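Local coordinates for bifunctional protein FolD (Thermus thermophilus, PDB 6V6Y), which probably oxidises 5,10-methylenetetrahydrofolate to the methenyl form with NADP+ and then hydrolyses that to 10-formyltetrahydrofolate, working as a homodimer, at residues R33-G38 / E73-R78; G141-L146 / A172-R177; S187-Q190 / E194-R197. One frame throughout, in Å; residues are numbered along the deposited sequence.

Interaction 1. Residues R33-G38 / E73-R78; sequences RVIRLG and EALLER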
loop_
_atom_site.group_PDB
_atom_site.type_symbol
_atom_site.label_atom_id
_atom_site.label_comp_id
_atom_site.label_asym_id
_atom_site.label_seq_id
_atom_site.Cartn_x
_atom_site.Cartn_y
_atom_site.Cartn_z
ATOM N N ARG A 33 -11.002 -22.065 -10.330
ATOM C CA ARG A 33 -11.580 -21.687 -11.611
ATOM C C ARG A 33 -10.753 -20.572 -12.226
ATOM O O ARG A 33 -10.550 -19.529 -11.600
ATOM C CB ARG A 33 -13.020 -21.207 -11.465
ATOM C CG ARG A 33 -13.999 -22.275 -11.211
ATOM C CD ARG A 33 -14.004 -23.336 -12.292
ATOM N NE ARG A 33 -14.650 -24.511 -11.738
ATOM C CZ ARG A 33 -15.966 -24.696 -11.753
ATOM N NH1 ARG A 33 -16.747 -23.788 -12.335
ATOM N NH2 ARG A 33 -16.493 -25.790 -11.206
ATOM N N VAL A 34 -10.320 -20.775 -13.460
ATOM C CA VAL A 34 -9.562 -19.784 -14.198
ATOM C C VAL A 34 -10.385 -19.372 -15.405
ATOM O O VAL A 34 -10.778 -20.222 -16.215
ATOM C CB VAL A 34 -8.190 -20.325 -14.618
ATOM C CG1 VAL A 34 -7.433 -19.257 -15.389
ATOM C CG2 VAL A 34 -7.426 -20.762 -13.382
ATOM N N ILE A 35 -10.639 -18.069 -15.524
ATOM C CA ILE A 35 -11.431 -17.490 -16.602
ATOM C C ILE A 35 -10.491 -16.808 -17.583
ATOM O O ILE A 35 -9.630 -16.017 -17.175
ATOM C CB ILE A 35 -12.459 -16.479 -16.061
ATOM C CG1 ILE A 35 -13.491 -17.170 -15.167
ATOM C CG2 ILE A 35 -13.129 -15.745 -17.207
ATOM C CD1 ILE A 35 -14.417 -16.187 -14.443
ATOM N N ARG A 36 -10.669 -17.089 -18.874
ATOM C CA ARG A 36 -9.917 -16.416 -19.927
ATOM C C ARG A 36 -10.879 -15.976 -21.022
ATOM O O ARG A 36 -11.739 -16.757 -21.452
ATOM C CB ARG A 36 -8.823 -17.320 -20.514
ATOM C CG ARG A 36 -8.417 -16.924 -21.927
ATOM C CD ARG A 36 -7.119 -17.583 -22.394
ATOM N NE ARG A 36 -7.205 -19.043 -22.499
ATOM C CZ ARG A 36 -7.605 -19.723 -23.578
ATOM N NH1 ARG A 36 -7.993 -19.101 -24.682
ATOM N NH2 ARG A 36 -7.616 -21.050 -23.553
ATOM N N LEU A 37 -10.750 -14.723 -21.454
ATOM C CA LEU A 37 -11.471 -14.204 -22.609
ATOM C C LEU A 37 -10.507 -14.128 -23.786
ATOM O O LEU A 37 -9.377 -13.657 -23.632
ATOM C CB LEU A 37 -12.074 -12.828 -22.309
ATOM C CG LEU A 37 -13.494 -12.856 -21.722
ATOM C CD1 LEU A 37 -13.498 -13.419 -20.296
ATOM C CD2 LEU A 37 -14.171 -11.488 -21.755
ATOM N N GLY A 38 -10.935 -14.623 -24.952
ATOM C CA GLY A 38 -10.118 -14.501 -26.149
ATOM C C GLY A 38 -8.985 -15.506 -26.198
ATOM O O GLY A 38 -8.909 -16.444 -25.400
ATOM N N GLU A 73 -21.060 -7.564 -18.726
ATOM C CA GLU A 73 -22.199 -7.951 -17.905
ATOM C C GLU A 73 -22.276 -9.466 -17.755
ATOM O O GLU A 73 -22.639 -9.971 -16.686
ATOM C CB GLU A 73 -23.500 -7.400 -18.513
ATOM C CG GLU A 73 -23.514 -5.886 -18.856
ATOM C CD GLU A 73 -22.463 -5.425 -19.906
ATOM O OE1 GLU A 73 -21.842 -6.278 -20.595
ATOM O OE2 GLU A 73 -22.246 -4.194 -20.030
ATOM N N ALA A 74 -21.949 -10.207 -18.818
ATOM C CA ALA A 74 -21.905 -11.665 -18.717
ATOM C C ALA A 74 -20.745 -12.130 -17.832
ATOM O O ALA A 74 -20.923 -13.037 -17.009
ATOM C CB ALA A 74 -21.810 -12.286 -20.113
ATOM N N LEU A 75 -19.558 -11.523 -17.980
ATOM C CA LEU A 75 -18.437 -11.843 -17.090
ATOM C C LEU A 75 -18.811 -11.656 -15.630
ATOM O O LEU A 75 -18.544 -12.527 -14.792
ATOM C CB LEU A 75 -17.225 -10.978 -17.418
ATOM C CG LEU A 75 -15.927 -11.619 -17.901
ATOM C CD1 LEU A 75 -14.812 -10.589 -17.862
ATOM C CD2 LEU A 75 -15.540 -12.861 -17.091
ATOM N N LEU A 76 -19.425 -10.513 -15.301
ATOM C CA LEU A 76 -19.791 -10.245 -13.915
ATOM C C LEU A 76 -20.842 -11.229 -13.422
ATOM O O LEU A 76 -20.816 -11.640 -12.254
ATOM C CB LEU A 76 -20.302 -8.807 -13.767
ATOM C CG LEU A 76 -19.280 -7.697 -13.993
ATOM C CD1 LEU A 76 -19.957 -6.332 -14.088
ATOM C CD2 LEU A 76 -18.242 -7.718 -12.889
ATOM N N GLU A 77 -21.793 -11.599 -14.282
ATOM C CA GLU A 77 -22.758 -12.634 -13.913
ATOM C C GLU A 77 -22.051 -13.955 -13.608
ATOM O O GLU A 77 -22.327 -14.606 -12.588
ATOM C CB GLU A 77 -23.786 -12.807 -15.031
ATOM C CG GLU A 77 -25.105 -13.434 -14.595
ATOM C CD GLU A 77 -26.018 -13.749 -15.779
ATOM O OE1 GLU A 77 -26.626 -14.845 -15.779
ATOM O OE2 GLU A 77 -26.121 -12.900 -16.703
ATOM N N ARG A 78 -21.121 -14.361 -14.477
ATOM C CA ARG A 78 -20.424 -15.623 -14.251
ATOM C C ARG A 78 -19.671 -15.606 -12.929
ATOM O O ARG A 78 -19.762 -16.559 -12.141
ATOM C CB ARG A 78 -19.468 -15.926 -15.393
ATOM C CG ARG A 78 -18.774 -17.273 -15.231
ATOM C CD ARG A 78 -19.784 -18.388 -14.892
ATOM N NE ARG A 78 -19.171 -19.722 -14.844
ATOM C CZ ARG A 78 -19.800 -20.803 -14.382
ATOM N NH1 ARG A 78 -21.046 -20.693 -13.936
ATOM N NH2 ARG A 78 -19.195 -21.987 -14.360
#
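Leu75 on helix 72-84 meets Ile35 and Leu37 of strand 31-37, and these three side chains make up the apolar part of the contact. Leu75 and Leu37 reach toward each other tip to tip: Leu75 CD2 is 3.8 Å from Leu37 CD1, and on the other branch Leu75 CD1 lies 4.0 Å from Leu37 CD2, so the two forked ends interlock methyl against methyl. Ile35 is met differently, sliding past Leu75 in the opposite direction, and only its branch methyl touches, with Ile35 CG2 3.8 Å from Leu75 CD2. With chi1 at -117°, away from the usual staggered positions, Leu75 sets CD2 against both strand methyls at once. Replacing Leu75 by an alanine would remove both methyls, and Leu37 CD1 and Ile35 CG2 would probably lose their packing partner, opening a gap between strand and helix.

The segment axes run antiparallel, at 176°, and approach to 11.4 Å, with the helix lying against the sheet. Helix 72-84 is the connection of a beta-alpha-beta crossover in the catalytic domain: it leads from strand 60-66 to strand 90-93 and passes over strand 31-37, which lies between them in the parallel sheet. Leu70, Ile101 and Val106 extend the apolar layer round Leu75.

The polar part is a pair of guanidinium groups. Arg78 NH2 comes to the edge of the Arg33 group, in its plane, 3.7 Å from Arg33 NH1, with the two planes 30° apart. Glu64 probably accounts for this closeness: its OE1 forms a salt bridge with both Arg33 NH1 and Arg78 NH2, which is likely to offset the nearness of like charges. Both arginine chains bend at chi2, bringing their ends round to this shared carboxylate at the margin of the apolar layer.

Interaction 2. Residues G141-L146 / A172-R177; sequences GVVRLL and AGLLLR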
loop_
_atom_site.group_PDB
_atom_site.type_symbol
_atom_site.label_atom_id
_atom_site.label_comp_id
_atom_site.label_asym_id
_atom_site.label_seq_id
_atom_site.Cartn_x
_atom_site.Cartn_y
_atom_site.Cartn_z
ATOM N N GLY A 141 5.957 -14.782 -4.157
ATOM C CA GLY A 141 6.973 -15.692 -4.646
ATOM C C GLY A 141 8.362 -15.100 -4.533
ATOM O O GLY A 141 9.333 -15.813 -4.265
ATOM N N VAL A 142 8.475 -13.785 -4.723
ATOM C CA VAL A 142 9.770 -13.128 -4.591
ATOM C C VAL A 142 10.235 -13.155 -3.141
ATOM O O VAL A 142 11.373 -13.528 -2.847
ATOM C CB VAL A 142 9.681 -11.702 -5.150
ATOM C CG1 VAL A 142 10.859 -10.877 -4.712
ATOM C CG2 VAL A 142 9.540 -11.785 -6.687
ATOM N N VAL A 143 9.354 -12.797 -2.207
ATOM C CA VAL A 143 9.720 -12.849 -0.791
ATOM C C VAL A 143 10.111 -14.275 -0.397
ATOM O O VAL A 143 11.183 -14.511 0.176
ATOM C CB VAL A 143 8.571 -12.308 0.086
ATOM C CG1 VAL A 143 8.901 -12.494 1.553
ATOM C CG2 VAL A 143 8.321 -10.819 -0.193
ATOM N N ARG A 144 9.257 -15.253 -0.727
ATOM C CA ARG A 144 9.545 -16.636 -0.355
ATOM C C ARG A 144 10.851 -17.117 -0.969
ATOM O O ARG A 144 11.657 -17.773 -0.295
ATOM C CB ARG A 144 8.392 -17.548 -0.771
ATOM C CG ARG A 144 8.717 -19.034 -0.668
ATOM C CD ARG A 144 8.181 -19.645 0.611
ATOM N NE ARG A 144 8.694 -20.998 0.807
ATOM C CZ ARG A 144 8.022 -21.976 1.406
ATOM N NH1 ARG A 144 6.790 -21.755 1.865
ATOM N NH2 ARG A 144 8.580 -23.183 1.537
ATOM N N LEU A 145 11.092 -16.776 -2.237
ATOM C CA LEU A 145 12.343 -17.172 -2.875
ATOM C C LEU A 145 13.547 -16.636 -2.108
ATOM O O LEU A 145 14.505 -17.380 -1.847
ATOM C CB LEU A 145 12.369 -16.709 -4.330
ATOM C CG LEU A 145 13.606 -17.106 -5.150
ATOM C CD1 LEU A 145 13.211 -17.365 -6.581
ATOM C CD2 LEU A 145 14.687 -16.010 -5.097
ATOM N N LEU A 146 13.523 -15.343 -1.737
ATOM C CA LEU A 146 14.660 -14.772 -1.014
ATOM C C LEU A 146 14.857 -15.454 0.334
ATOM O O LEU A 146 15.992 -15.750 0.731
ATOM C CB LEU A 146 14.479 -13.267 -0.822
ATOM C CG LEU A 146 14.504 -12.414 -2.094
ATOM C CD1 LEU A 146 13.782 -11.052 -1.884
ATOM C CD2 LEU A 146 15.925 -12.192 -2.570
ATOM N N ALA A 172 6.532 -4.133 -2.422
ATOM C CA ALA A 172 7.009 -3.171 -1.430
ATOM C C ALA A 172 6.314 -3.377 -0.091
ATOM O O ALA A 172 6.968 -3.377 0.960
ATOM C CB ALA A 172 6.800 -1.744 -1.935
ATOM N N GLY A 173 4.994 -3.595 -0.114
ATOM C CA GLY A 173 4.271 -3.842 1.125
ATOM C C GLY A 173 4.733 -5.097 1.844
ATOM O O GLY A 173 4.872 -5.106 3.071
ATOM N N LEU A 174 4.957 -6.187 1.094
ATOM C CA LEU A 174 5.405 -7.422 1.735
ATOM C C LEU A 174 6.823 -7.283 2.283
ATOM O O LEU A 174 7.124 -7.795 3.369
ATOM C CB LEU A 174 5.320 -8.595 0.754
ATOM C CG LEU A 174 3.892 -8.952 0.342
ATOM C CD1 LEU A 174 3.905 -10.166 -0.598
ATOM C CD2 LEU A 174 3.001 -9.221 1.567
ATOM N N LEU A 175 7.708 -6.586 1.562
ATOM C CA LEU A 175 9.067 -6.399 2.074
ATOM C C LEU A 175 9.093 -5.587 3.364
ATOM O O LEU A 175 9.937 -5.837 4.232
ATOM C CB LEU A 175 9.936 -5.739 1.025
ATOM C CG LEU A 175 10.202 -6.638 -0.177
ATOM C CD1 LEU A 175 10.713 -5.789 -1.352
ATOM C CD2 LEU A 175 11.183 -7.746 0.198
ATOM N N LEU A 176 8.188 -4.612 3.518
ATOM C CA LEU A 176 8.147 -3.865 4.774
ATOM C C LEU A 176 7.804 -4.764 5.943
ATOM O O LEU A 176 8.286 -4.545 7.064
ATOM C CB LEU A 176 7.124 -2.732 4.712
ATOM C CG LEU A 176 7.538 -1.505 3.931
ATOM C CD1 LEU A 176 6.264 -0.737 3.636
ATOM C CD2 LEU A 176 8.589 -0.665 4.687
ATOM N N ARG A 177 6.950 -5.759 5.714
ATOM C CA ARG A 177 6.628 -6.704 6.772
ATOM C C ARG A 177 7.827 -7.545 7.184
ATOM O O ARG A 177 7.833 -8.081 8.296
ATOM C CB ARG A 177 5.502 -7.623 6.336
ATOM C CG ARG A 177 4.174 -6.967 6.173
ATOM C CD ARG A 177 3.202 -8.083 5.937
ATOM N NE ARG A 177 1.862 -7.597 5.764
ATOM C CZ ARG A 177 0.778 -8.325 6.001
ATOM N NH1 ARG A 177 0.903 -9.570 6.413
ATOM N NH2 ARG A 177 -0.428 -7.801 5.830
#
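Val143 of helix 137-148 points at helix 168-177 and touches Leu174 and Leu175, joining two helices of the Rossmann-type NADP-binding domain. Helix 168-177 links strands 157-161 and 181-185 of the parallel sheet. Leu175 also packs on Val182, while Val142 and Leu146 reach Val224 of strand 222-225, so both helices rest on the sheet as well as on each other.

The helices come close here, with Val143 CA 7.1 Å from Leu175 CA, and the contact is confined to one valine methyl and two leucine carbons. One methyl does the work: with Val143 CG2 beside the backbone N and CG1 anti to it (chi1 174°), CG2 is the branch presented to the neighbouring helix. Leu174 and Val143 cross obliquely, and it is the stem of the leucine rather than its fork that is touched, CB lying 3.9 Å from Val143 CG2. The Leu174 side chain also packs on Phe135 and on Leu127 of helix 121-129.

Leu175 behaves otherwise. Its CB does not point straight at Val143, yet the end of its side chain swings closer, and Leu175 CD2 reaches the same methyl, Val143 CG2, at 4.2 Å.

Interaction 3. Residues S187-Q190 / E194-R197; sequences SKTQ and EVTR. With NAP (NADP nicotinamide-adenine-dinucleotide phosphate), chain B.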
loop_
_atom_site.group_PDB
_atom_site.type_symbol
_atom_site.label_atom_id
_atom_site.label_comp_id
_atom_site.label_asym_id
_atom_site.label_seq_id
_atom_site.Cartn_x
_atom_site.Cartn_y
_atom_site.Cartn_z
ATOM N N SER A 187 9.442 4.569 -13.842
ATOM C CA SER A 187 9.918 5.204 -15.064
ATOM C C SER A 187 10.205 6.699 -14.899
ATOM O O SER A 187 10.876 7.276 -15.753
ATOM C CB SER A 187 8.917 4.981 -16.190
ATOM O OG SER A 187 7.826 5.874 -16.060
ATOM N N LYS A 188 9.743 7.339 -13.825
ATOM C CA LYS A 188 9.999 8.763 -13.613
ATOM C C LYS A 188 11.086 9.014 -12.579
ATOM O O LYS A 188 11.348 10.180 -12.233
ATOM C CB LYS A 188 8.714 9.492 -13.190
ATOM C CG LYS A 188 7.572 9.409 -14.204
ATOM C CD LYS A 188 8.005 10.065 -15.503
ATOM C CE LYS A 188 6.806 10.550 -16.288
ATOM N NZ LYS A 188 5.967 9.409 -16.730
ATOM N N THR A 189 11.692 7.957 -12.047
ATOM C CA THR A 189 12.880 8.130 -11.225
ATOM C C THR A 189 13.987 8.755 -12.064
ATOM O O THR A 189 14.194 8.375 -13.219
ATOM C CB THR A 189 13.335 6.780 -10.667
ATOM O OG1 THR A 189 12.247 6.173 -9.951
ATOM C CG2 THR A 189 14.543 6.945 -9.758
ATOM N N GLN A 190 14.691 9.735 -11.500
ATOM C CA GLN A 190 15.822 10.314 -12.211
ATOM C C GLN A 190 17.115 9.666 -11.732
ATOM O O GLN A 190 17.247 9.305 -10.555
ATOM C CB GLN A 190 15.882 11.840 -12.056
ATOM C CG GLN A 190 15.304 12.376 -10.796
ATOM C CD GLN A 190 14.871 13.836 -10.917
ATOM O OE1 GLN A 190 14.355 14.262 -11.965
ATOM N NE2 GLN A 190 15.076 14.614 -9.832
ATOM N N GLU A 194 21.868 5.210 -10.358
ATOM C CA GLU A 194 22.376 5.585 -9.046
ATOM C C GLU A 194 21.457 5.075 -7.940
ATOM O O GLU A 194 21.928 4.669 -6.871
ATOM C CB GLU A 194 22.546 7.108 -8.979
ATOM C CG GLU A 194 23.527 7.580 -7.937
ATOM C CD GLU A 194 22.865 7.847 -6.596
ATOM O OE1 GLU A 194 23.159 7.117 -5.617
ATOM O OE2 GLU A 194 22.052 8.795 -6.515
ATOM N N VAL A 195 20.143 5.086 -8.175
ATOM C CA VAL A 195 19.222 4.544 -7.180
ATOM C C VAL A 195 19.447 3.051 -7.021
ATOM O O VAL A 195 19.567 2.540 -5.900
ATOM C CB VAL A 195 17.763 4.855 -7.555
ATOM C CG1 VAL A 195 16.815 4.153 -6.593
ATOM C CG2 VAL A 195 17.528 6.358 -7.544
ATOM N N THR A 196 19.542 2.325 -8.142
ATOM C CA THR A 196 19.682 0.874 -8.019
ATOM C C THR A 196 21.024 0.481 -7.406
ATOM O O THR A 196 21.087 -0.513 -6.673
ATOM C CB THR A 196 19.464 0.188 -9.366
ATOM O OG1 THR A 196 20.443 0.614 -10.323
ATOM C CG2 THR A 196 18.063 0.494 -9.876
ATOM N N ARG A 197 22.071 1.297 -7.594
ATOM C CA ARG A 197 23.394 0.974 -7.057
ATOM C C ARG A 197 23.404 0.861 -5.535
ATOM O O ARG A 197 24.335 0.270 -4.974
ATOM C CB ARG A 197 24.415 2.027 -7.500
ATOM C CG ARG A 197 25.227 1.639 -8.740
ATOM C CD ARG A 197 26.413 2.596 -9.005
ATOM N NE ARG A 197 25.990 3.975 -9.276
ATOM C CZ ARG A 197 25.694 4.455 -10.484
ATOM N NH1 ARG A 197 25.770 3.675 -11.552
ATOM N NH2 ARG A 197 25.316 5.725 -10.626
HETATM P PA NAP B . 3.782 -2.709 -15.731
HETATM O O1A NAP B . 3.418 -3.207 -17.076
HETATM O O2A NAP B . 2.626 -2.072 -15.062
HETATM O O5B NAP B . 5.025 -1.692 -15.842
HETATM C C5B NAP B . 6.195 -1.951 -15.101
HETATM C C4B NAP B . 6.730 -0.679 -14.453
HETATM O O4B NAP B . 8.099 -0.522 -14.761
HETATM C C3B NAP B . 6.015 0.576 -14.922
HETATM O O3B NAP B . 5.090 0.977 -13.937
HETATM C C2B NAP B . 7.108 1.613 -15.142
HETATM O O2B NAP B . 7.039 2.682 -14.222
HETATM C C1B NAP B . 8.410 0.846 -14.940
HETATM N N9A NAP B . 9.306 1.039 -16.097
HETATM C C8A NAP B . 9.067 0.638 -17.386
HETATM N N7A NAP B . 10.122 0.999 -18.151
HETATM C C5A NAP B . 11.033 1.621 -17.370
HETATM C C6A NAP B . 12.276 2.179 -17.644
HETATM N N6A NAP B . 12.763 2.153 -18.881
HETATM N N1A NAP B . 13.001 2.761 -16.625
HETATM C C2A NAP B . 12.489 2.783 -15.345
HETATM N N3A NAP B . 11.253 2.225 -15.080
HETATM C C4A NAP B . 10.532 1.656 -16.077
HETATM O O3 NAP B . 4.378 -3.913 -14.844
HETATM P PN NAP B . 4.069 -5.493 -14.819
HETATM O O1N NAP B . 2.635 -5.691 -15.130
HETATM O O2N NAP B . 4.647 -6.061 -13.581
HETATM O O5D NAP B . 4.936 -6.010 -16.072
HETATM C C5D NAP B . 6.339 -5.871 -16.056
HETATM C C4D NAP B . 7.006 -7.141 -16.567
HETATM O O4D NAP B . 6.961 -8.164 -15.587
HETATM C C3D NAP B . 6.296 -7.667 -17.805
HETATM O O3D NAP B . 7.216 -7.798 -18.862
HETATM C C2D NAP B . 5.770 -9.028 -17.414
HETATM O O2D NAP B . 6.016 -9.960 -18.440
HETATM C C1D NAP B . 6.572 -9.388 -16.177
HETATM N N1N NAP B . 5.763 -10.201 -15.250
HETATM C C2N NAP B . 6.197 -11.449 -14.914
HETATM C C3N NAP B . 5.456 -12.240 -14.047
HETATM C C7N NAP B . 5.999 -13.564 -13.602
HETATM O O7N NAP B . 5.191 -14.406 -12.812
HETATM N N7N NAP B . 7.233 -13.909 -13.962
HETATM C C4N NAP B . 4.268 -11.754 -13.515
HETATM C C5N NAP B . 3.837 -10.480 -13.863
HETATM C C6N NAP B . 4.597 -9.708 -14.736
HETATM P P2B NAP B . 5.915 3.832 -14.341
HETATM O O1X NAP B . 4.608 3.322 -13.780
HETATM O O2X NAP B . 6.368 5.029 -13.541
HETATM O O3X NAP B . 5.727 4.220 -15.788
#
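Thr189 and Val195 face each other across the turn into helix 192-196, their CA atoms 8.3 Å apart, with no hydrogen bond between the two segments. Both CB atoms point across the gap and the side chains meet tip to tip through one methyl each, Thr189 CG2 lying 3.8 Å from Val195 CG2. The threonine methyl sits anti to the backbone N, which leaves OG1 beside that N; this hydroxyl is hydrogen-bonded to His186 N and to Thr181 OG1 of the second subunit. The methyl thus serves the helix and the hydroxyl the polar partners.

At the start of the loop, Ser187 grips the 2'-phosphate of NADP, the group that distinguishes it from NAD. Its backbone N-H is shared between NADP O2B and O2X, each 3.1 Å from Ser187 N, at N-H...O angles of 148° and 141°. Ser187 OG donates to NADP O3X at 2.7 Å; a chi1 of 79° turns it toward the same phosphate. Arg163 NH2 and Thr261 OG1 also bond the cofactor.

The loop leaves strand 181-185, an outermost strand of the parallel sheet in this chain, and Thr189 packs it against helix 192-196, while Val195 also packs against Glu157 of the second subunit.

In the fold
From the N terminus the three contacts follow in series, none nested in or crossing another. Interaction 1 closes a 34-residue loop that holds helix 41-57 and strand 60-66, and ties strand 31-37 to helix 72-84 in the catalytic domain. The chain then enters the NADP-binding domain, where interaction 2 closes 25 residues, including strand 157-161, by joining two helices. Interaction 3 spans three residues just after strand 181-185, beside the cofactor. The first two centres are about 30 Å apart, on opposite sides of the chain's centre. Interactions 2 and 3 share one domain, yet their nearest atoms stay about 13 Å apart, and interaction 1 touches neither.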